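Local coordinates for glyoxalase family protein (Listeria monocytogenes, PDB 2P7O) that catalyses the hydration of the antibiotic fosfomycin, conferring resistance to it, and binds manganese in a glyoxalase-superfamily fold, at residues Gln63-Asn68 with Phe112-Phe117. Sequence-based numbering, arbitrary orientation.
Sequences QERTYN and FDNHLF
In this glyoxalase-fold protein, the loop linking strands 52-58 and 69-73 lies against the turn that leads into strand 116-120, and Gln63 and Arg65 pack against Asn114, the residue most covered in the contact. The side chain of Asn114 crosses that of Arg65 at about a right angle, the amide and guanidinium planes 46° apart; Arg65 CG lies 3.8 Å from Asn114 CB. Gln63 passes Asn114 in the opposite direction. With its CG between the backbone N and the carbonyl carbon (chi1 78°) and the chain extended beyond, NE2 makes a weak hydrogen bond to Asn114 O (3.5 Å) and lies 3.7 Å from His115 CD2. Ordered waters bridge the backbones where they run together ahead of the parallel strands 69-73 and 116-120: one accepts from Thr66 N and donates to Asn114 O (2.9 Å each), another joins Asn68 O to Leu116 N. Leu116 has CG anti to its backbone N (chi1 -173°), which lays CD2 3.9 Å from Tyr67 CA. Arg65 also forms a salt bridge with Glu92 and a cation-pi contact with Tyr110. Both strands carry manganese ligands, His69 and Glu118, while His115 packs on strand 4-12, its ND1 held by Asp111 and its NE2 hydrogen-bonded to OD1 of Asn68 of the second subunit.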
ATOM      1  N   GLN A  63      11.030  -0.379 -11.002  1.00 52.54           N
ATOM      2  CA  GLN A  63      11.334   0.466  -9.859  1.00 47.39           C
ATOM      3  C   GLN A  63      12.208  -0.272  -8.862  1.00 43.01           C
ATOM      4  O   GLN A  63      11.977  -1.474  -8.661  1.00 42.46           O
ATOM      5  CB  GLN A  63      10.028   0.905  -9.153  1.00 45.78           C
ATOM      6  CG  GLN A  63       9.446  -0.192  -8.280  1.00 42.79           C
ATOM      7  CD  GLN A  63       8.400   0.255  -7.298  1.00 40.75           C
ATOM      8  OE1 GLN A  63       8.058   1.428  -7.202  1.00 51.80           O
ATOM      9  NE2 GLN A  63       7.888  -0.661  -6.467  1.00 43.98           N
ATOM     10  N   GLU A  64      13.259   0.286  -8.242  1.00 44.72           N
ATOM     11  CA  GLU A  64      14.047  -0.614  -7.384  1.00 40.75           C
ATOM     12  C   GLU A  64      13.222  -1.129  -6.189  1.00 40.68           C
ATOM     13  O   GLU A  64      12.170  -0.635  -5.800  1.00 39.45           O
ATOM     14  CB  GLU A  64      15.340   0.007  -6.872  1.00 40.48           C
ATOM     15  CG  GLU A  64      16.692  -0.428  -7.326  1.00 37.41           C
ATOM     16  CD  GLU A  64      17.365  -1.650  -6.750  1.00 44.53           C
ATOM     17  OE1 GLU A  64      17.803  -1.750  -5.581  1.00 61.45           O
ATOM     18  OE2 GLU A  64      17.566  -2.583  -7.572  1.00 61.75           O
ATOM     19  N   ARG A  65      13.736  -2.195  -5.621  1.00 36.02           N
ATOM     20  CA  ARG A  65      13.247  -2.976  -4.514  1.00 31.39           C
ATOM     21  C   ARG A  65      13.565  -2.326  -3.179  1.00 33.46           C
ATOM     22  O   ARG A  65      14.658  -1.837  -2.910  1.00 32.45           O
ATOM     23  CB  ARG A  65      13.848  -4.407  -4.552  1.00 38.59           C
ATOM     24  CG  ARG A  65      13.742  -5.021  -5.942  1.00 49.69           C
ATOM     25  CD  ARG A  65      14.000  -6.527  -5.918  1.00 50.37           C
ATOM     26  NE  ARG A  65      12.837  -7.193  -6.478  1.00 51.12           N
ATOM     27  CZ  ARG A  65      12.823  -8.402  -7.012  1.00 47.20           C
ATOM     28  NH1 ARG A  65      13.964  -9.089  -7.025  1.00 61.83           N
ATOM     29  NH2 ARG A  65      11.694  -8.903  -7.517  1.00 59.74           N
ATOM     30  N   THR A  66      12.507  -2.302  -2.372  1.00 29.91           N
ATOM     31  CA  THR A  66      12.618  -1.821  -1.008  1.00 27.60           C
ATOM     32  C   THR A  66      11.760  -2.732  -0.132  1.00 25.60           C
ATOM     33  O   THR A  66      11.217  -3.702  -0.640  1.00 25.11           O
ATOM     34  CB  THR A  66      12.152  -0.377  -0.812  1.00 30.11           C
ATOM     35  OG1 THR A  66      10.724  -0.333  -1.046  1.00 31.31           O
ATOM     36  CG2 THR A  66      12.923   0.563  -1.732  1.00 31.73           C
ATOM     37  N   TYR A  67      11.679  -2.336   1.111  1.00 25.82           N
ATOM     38  CA  TYR A  67      10.941  -3.093   2.124  1.00 23.32           C
ATOM     39  C   TYR A  67       9.565  -2.513   2.422  1.00 21.02           C
ATOM     40  O   TYR A  67       8.870  -3.040   3.311  1.00 19.97           O
ATOM     41  CB  TYR A  67      11.810  -3.097   3.387  1.00 27.19           C
ATOM     42  CG  TYR A  67      13.172  -3.704   3.111  1.00 32.18           C
ATOM     43  CD1 TYR A  67      13.254  -5.039   2.766  1.00 33.41           C
ATOM     44  CD2 TYR A  67      14.369  -3.014   3.229  1.00 37.64           C
ATOM     45  CE1 TYR A  67      14.438  -5.701   2.508  1.00 32.21           C
ATOM     46  CE2 TYR A  67      15.574  -3.653   2.996  1.00 36.26           C
ATOM     47  CZ  TYR A  67      15.614  -4.982   2.632  1.00 37.02           C
ATOM     48  OH  TYR A  67      16.818  -5.624   2.400  1.00 46.63           O
ATOM     49  N   ASN A  68       9.111  -1.515   1.685  1.00 18.74           N
ATOM     50  CA  ASN A  68       7.693  -1.067   1.698  1.00 17.12           C
ATOM     51  C   ASN A  68       6.850  -2.280   1.286  1.00 16.77           C
ATOM     52  O   ASN A  68       7.148  -2.878   0.253  1.00 16.68           O
ATOM     53  CB  ASN A  68       7.531   0.062   0.654  1.00 20.98           C
ATOM     54  CG  ASN A  68       8.335   1.264   1.081  1.00 21.69           C
ATOM     55  OD1 ASN A  68       7.922   2.015   1.969  1.00 22.76           O
ATOM     56  ND2 ASN A  68       9.561   1.484   0.628  1.00 20.60           N
ATOM     57  N   PHE A 112       5.818  -9.165 -10.253  1.00 20.88           N
ATOM     58  CA  PHE A 112       6.707  -9.115 -11.427  1.00 23.39           C
ATOM     59  C   PHE A 112       7.255  -7.706 -11.614  1.00 23.17           C
ATOM     60  O   PHE A 112       7.913  -7.462 -12.624  1.00 30.59           O
ATOM     61  CB  PHE A 112       5.898  -9.510 -12.671  1.00 21.26           C
ATOM     62  CG  PHE A 112       5.400 -10.952 -12.654  1.00 21.12           C
ATOM     63  CD1 PHE A 112       4.062 -11.306 -12.584  1.00 24.25           C
ATOM     64  CD2 PHE A 112       6.318 -11.994 -12.723  1.00 20.49           C
ATOM     65  CE1 PHE A 112       3.663 -12.627 -12.574  1.00 24.26           C
ATOM     66  CE2 PHE A 112       5.920 -13.322 -12.703  1.00 22.27           C
ATOM     67  CZ  PHE A 112       4.580 -13.656 -12.663  1.00 22.74           C
ATOM     68  N   ASP A 113       7.005  -6.805 -10.655  1.00 23.20           N
ATOM     69  CA  ASP A 113       7.391  -5.393 -10.860  1.00 19.31           C
ATOM     70  C   ASP A 113       8.039  -4.829  -9.594  1.00 21.14           C
ATOM     71  O   ASP A 113       7.845  -3.622  -9.289  1.00 22.27           O
ATOM     72  CB  ASP A 113       6.104  -4.591 -11.179  1.00 17.86           C
ATOM     73  CG  ASP A 113       5.568  -5.041 -12.537  1.00 18.12           C
ATOM     74  OD1 ASP A 113       6.065  -4.555 -13.583  1.00 22.79           O
ATOM     75  OD2 ASP A 113       4.677  -5.925 -12.596  1.00 22.58           O
ATOM     76  N   ASN A 114       8.813  -5.667  -8.877  1.00 21.78           N
ATOM     77  CA  ASN A 114       9.511  -5.156  -7.697  1.00 21.31           C
ATOM     78  C   ASN A 114       8.636  -4.561  -6.615  1.00 18.75           C
ATOM     79  O   ASN A 114       9.153  -3.828  -5.764  1.00 22.01           O
ATOM     80  CB  ASN A 114      10.639  -4.171  -8.019  1.00 25.46           C
ATOM     81  CG  ASN A 114      11.830  -4.869  -8.667  1.00 26.50           C
ATOM     82  OD1 ASN A 114      12.741  -4.172  -9.139  1.00 37.82           O
ATOM     83  ND2 ASN A 114      11.820  -6.182  -8.757  1.00 31.66           N
ATOM     84  N   HIS A 115       7.392  -4.981  -6.472  1.00 20.63           N
ATOM     85  CA  HIS A 115       6.604  -4.696  -5.270  1.00 18.26           C
ATOM     86  C   HIS A 115       6.726  -5.874  -4.283  1.00 18.76           C
ATOM     87  O   HIS A 115       6.393  -7.034  -4.615  1.00 20.24           O
ATOM     88  CB  HIS A 115       5.117  -4.646  -5.683  1.00 18.53           C
ATOM     89  CG  HIS A 115       4.730  -3.572  -6.640  1.00 18.75           C
ATOM     90  ND1 HIS A 115       4.328  -3.772  -7.948  1.00 19.52           N
ATOM     91  CD2 HIS A 115       4.577  -2.232  -6.419  1.00 20.37           C
ATOM     92  CE1 HIS A 115       4.057  -2.585  -8.508  1.00 20.09           C
ATOM     93  NE2 HIS A 115       4.185  -1.638  -7.588  1.00 21.43           N
ATOM     94  N   LEU A 116       7.029  -5.596  -3.018  1.00 17.99           N
ATOM     95  CA  LEU A 116       7.022  -6.587  -1.939  1.00 16.89           C
ATOM     96  C   LEU A 116       5.624  -6.787  -1.349  1.00 17.35           C
ATOM     97  O   LEU A 116       4.881  -5.849  -1.055  1.00 15.99           O
ATOM     98  CB  LEU A 116       7.993  -6.100  -0.876  1.00 17.95           C
ATOM     99  CG  LEU A 116       8.230  -7.120   0.256  1.00 18.53           C
ATOM    100  CD1 LEU A 116       8.819  -8.426  -0.278  1.00 16.98           C
ATOM    101  CD2 LEU A 116       9.196  -6.462   1.220  1.00 19.02           C
ATOM    102  N   PHE A 117       5.283  -8.076  -1.217  1.00 16.72           N
ATOM    103  CA  PHE A 117       3.998  -8.443  -0.621  1.00 17.06           C
ATOM    104  C   PHE A 117       4.288  -9.441   0.495  1.00 16.20           C
ATOM    105  O   PHE A 117       5.349 -10.080   0.557  1.00 18.51           O
ATOM    106  CB  PHE A 117       3.145  -9.221  -1.638  1.00 17.42           C
ATOM    107  CG  PHE A 117       2.459  -8.297  -2.642  1.00 15.83           C
ATOM    108  CD1 PHE A 117       2.987  -8.099  -3.914  1.00 17.02           C
ATOM    109  CD2 PHE A 117       1.298  -7.622  -2.310  1.00 17.57           C
ATOM    110  CE1 PHE A 117       2.379  -7.253  -4.849  1.00 16.19           C
ATOM    111  CE2 PHE A 117       0.658  -6.771  -3.209  1.00 16.65           C
ATOM    112  CZ  PHE A 117       1.192  -6.611  -4.497  1.00 17.19           C
TER
HETATM  113  O   HOH W   1       9.714  -8.297  -9.171  1.00 20.75           O
HETATM  114  O   HOH W   2      10.260  -3.945  -3.123  1.00 25.00           O
HETATM  115  O   HOH W   3       7.376  -2.868  -2.504  1.00 23.94           O